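Long-range contact in glcnac-alpha-1,4-gal-releasing endo-beta-galactosidase (Clostridium perfringens, PDB 1UPS), which probably hydrolyses O-glycosyl bonds as a family 16 endo-beta-galactosidase, releasing GlcNAc-alpha-1,4-Gal, and binds a calcium ion: residues A[76-81]-A[252-257]. Residues are numbered along the deposited sequence; the frame is centred on the assembly and turned at random.
Sequences EYITED and IYTDAG
I78 lays its longer branch over the backbone of 252-257: CD1 of I78 ends 3.5 Å from C of Y253 and 3.6 Å from N of T254, so it covers the peptide that joins those two residues. The torsions explain the reach. CG1 of I78 lies opposite its own carbonyl carbon (chi1 -54°) and CD1 continues the chain in extended form (chi2 171°), carrying the methyl across the gap. Nearer its root the same branch meets I252, with CG1 of I78 4.0 Å from CG2, the short branch of I252. That methyl is shared, for CB of E76 also stands 4.0 Å from CG2 of I252. I252 therefore fits between the two side chains that 76-81 sends across, E76 and I78, while Y77 between them turns to the other side of its strand.

No hydrogen bond links the segments. The strand parts 76-78 and 252-254 run almost parallel, at 13°, but their axes approach only to 7.3 Å, too far for direct strand pairing; side chains fill the interval. Two polar atoms at this buried junction have partners elsewhere: E76 OE2 is hydrogen-bonded to W269 NE1, and T254 OG1 to the carbonyl oxygen of G143.

This is apolar packing between two layers of the family 16 beta-sandwich, away from the calcium site. Strand 73-78 belongs to one antiparallel sheet, between strands 66-70 and 267-279; strand 246-254 belongs to the other, between 94-99 and 145-152. At this margin strand 94-99 borders both segments: I78 and I252 each touch S96, whose OG is hydrogen-bonded to the backbone oxygen of Y77, while E76 rests on I98.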
loop_
_atom_site.group_PDB
_atom_site.type_symbol
_atom_site.label_atom_id
_atom_site.label_comp_id
_atom_site.label_asym_id
_atom_site.label_seq_id
_atom_site.Cartn_x
_atom_site.Cartn_y
_atom_site.Cartn_z
ATOM N N GLU A 76 -15.251 -8.049 14.220
ATOM C CA GLU A 76 -16.194 -6.944 13.983
ATOM C C GLU A 76 -17.324 -7.470 13.126
ATOM O O GLU A 76 -17.069 -8.190 12.173
ATOM C CB GLU A 76 -15.477 -5.833 13.208
ATOM C CG GLU A 76 -14.358 -5.202 14.018
ATOM C CD GLU A 76 -13.695 -4.043 13.279
ATOM O OE1 GLU A 76 -13.324 -3.044 13.945
ATOM O OE2 GLU A 76 -13.540 -4.143 12.045
ATOM N N TYR A 77 -18.565 -7.104 13.441
ATOM C CA TYR A 77 -19.697 -7.588 12.666
ATOM C C TYR A 77 -20.803 -6.556 12.546
ATOM O O TYR A 77 -20.935 -5.660 13.395
ATOM C CB TYR A 77 -20.244 -8.916 13.232
ATOM C CG TYR A 77 -20.809 -8.894 14.649
ATOM C CD1 TYR A 77 -20.017 -9.222 15.757
ATOM C CD2 TYR A 77 -22.158 -8.587 14.875
ATOM C CE1 TYR A 77 -20.571 -9.243 17.075
ATOM C CE2 TYR A 77 -22.704 -8.595 16.173
ATOM C CZ TYR A 77 -21.914 -8.927 17.258
ATOM O OH TYR A 77 -22.477 -8.926 18.525
ATOM N N ILE A 78 -21.570 -6.695 11.473
ATOM C CA ILE A 78 -22.776 -5.905 11.259
ATOM C C ILE A 78 -23.958 -6.867 11.275
ATOM O O ILE A 78 -23.983 -7.832 10.505
ATOM C CB ILE A 78 -22.738 -5.213 9.889
ATOM C CG1 ILE A 78 -21.450 -4.380 9.740
ATOM C CG2 ILE A 78 -24.019 -4.342 9.700
ATOM C CD1 ILE A 78 -21.220 -3.831 8.283
ATOM N N THR A 79 -24.944 -6.600 12.125
ATOM C CA THR A 79 -26.150 -7.426 12.126
ATOM C C THR A 79 -27.160 -6.964 11.087
ATOM O O THR A 79 -27.119 -5.804 10.631
ATOM C CB THR A 79 -26.841 -7.433 13.487
ATOM O OG1 THR A 79 -27.176 -6.087 13.852
ATOM C CG2 THR A 79 -25.872 -7.910 14.589
ATOM N N GLU A 80 -28.085 -7.868 10.762
ATOM C CA GLU A 80 -29.132 -7.586 9.780
ATOM C C GLU A 80 -29.998 -6.395 10.196
ATOM O O GLU A 80 -30.498 -5.669 9.338
ATOM C CB GLU A 80 -30.008 -8.823 9.564
ATOM C CG GLU A 80 -30.948 -8.702 8.364
ATOM C CD GLU A 80 -31.711 -9.987 8.052
ATOM O OE1 GLU A 80 -31.338 -11.088 8.552
ATOM O OE2 GLU A 80 -32.697 -9.892 7.287
ATOM N N ASP A 81 -30.173 -6.203 11.504
ATOM C CA ASP A 81 -30.980 -5.097 12.023
ATOM C C ASP A 81 -30.164 -3.892 12.510
ATOM O O ASP A 81 -30.703 -2.970 13.152
ATOM C CB ASP A 81 -31.977 -5.596 13.094
ATOM C CG ASP A 81 -31.293 -6.278 14.286
ATOM O OD1 ASP A 81 -30.049 -6.494 14.275
ATOM O OD2 ASP A 81 -31.943 -6.641 15.285
ATOM N N ILE A 252 -15.685 -2.583 9.038
ATOM C CA ILE A 252 -16.362 -3.382 8.038
ATOM C C ILE A 252 -17.634 -2.635 7.648
ATOM O O ILE A 252 -18.198 -1.927 8.466
ATOM C CB ILE A 252 -16.641 -4.806 8.583
ATOM C CG1 ILE A 252 -17.248 -5.697 7.484
ATOM C CG2 ILE A 252 -17.482 -4.766 9.900
ATOM C CD1 ILE A 252 -17.178 -7.233 7.805
ATOM N N TYR A 253 -18.045 -2.766 6.385
ATOM C CA TYR A 253 -19.141 -1.975 5.846
ATOM C C TYR A 253 -20.101 -2.852 5.066
ATOM O O TYR A 253 -19.705 -3.886 4.488
ATOM C CB TYR A 253 -18.612 -1.030 4.783
ATOM C CG TYR A 253 -17.686 0.054 5.200
ATOM C CD1 TYR A 253 -16.324 -0.197 5.366
ATOM C CD2 TYR A 253 -18.159 1.373 5.372
ATOM C CE1 TYR A 253 -15.437 0.855 5.702
ATOM C CE2 TYR A 253 -17.282 2.416 5.716
ATOM C CZ TYR A 253 -15.917 2.135 5.875
ATOM O OH TYR A 253 -15.029 3.146 6.208
ATOM N N THR A 254 -21.357 -2.415 5.008
ATOM C CA THR A 254 -22.228 -2.832 3.902
ATOM C C THR A 254 -23.191 -1.694 3.541
ATOM O O THR A 254 -23.275 -0.712 4.283
ATOM C CB THR A 254 -22.941 -4.178 4.200
ATOM O OG1 THR A 254 -23.546 -4.682 2.983
ATOM C CG2 THR A 254 -24.117 -3.980 5.193
ATOM N N ASP A 255 -23.864 -1.816 2.393
ATOM C CA ASP A 255 -24.772 -0.766 1.891
ATOM C C ASP A 255 -24.043 0.549 1.586
ATOM O O ASP A 255 -24.631 1.640 1.651
ATOM C CB ASP A 255 -25.898 -0.558 2.890
ATOM C CG ASP A 255 -26.712 -1.817 3.078
ATOM O OD1 ASP A 255 -27.224 -2.042 4.199
ATOM O OD2 ASP A 255 -26.866 -2.644 2.145
ATOM N N ALA A 256 -22.768 0.410 1.226
ATOM C CA ALA A 256 -21.893 1.522 0.895
ATOM C C ALA A 256 -21.527 1.461 -0.586
ATOM O O ALA A 256 -22.226 0.806 -1.383
ATOM C CB ALA A 256 -20.632 1.486 1.797
ATOM N N GLY A 257 -20.443 2.128 -0.972
ATOM C CA GLY A 257 -20.062 2.137 -2.378
ATOM C C GLY A 257 -19.611 0.775 -2.892
ATOM O O GLY A 257 -19.538 0.561 -4.111
#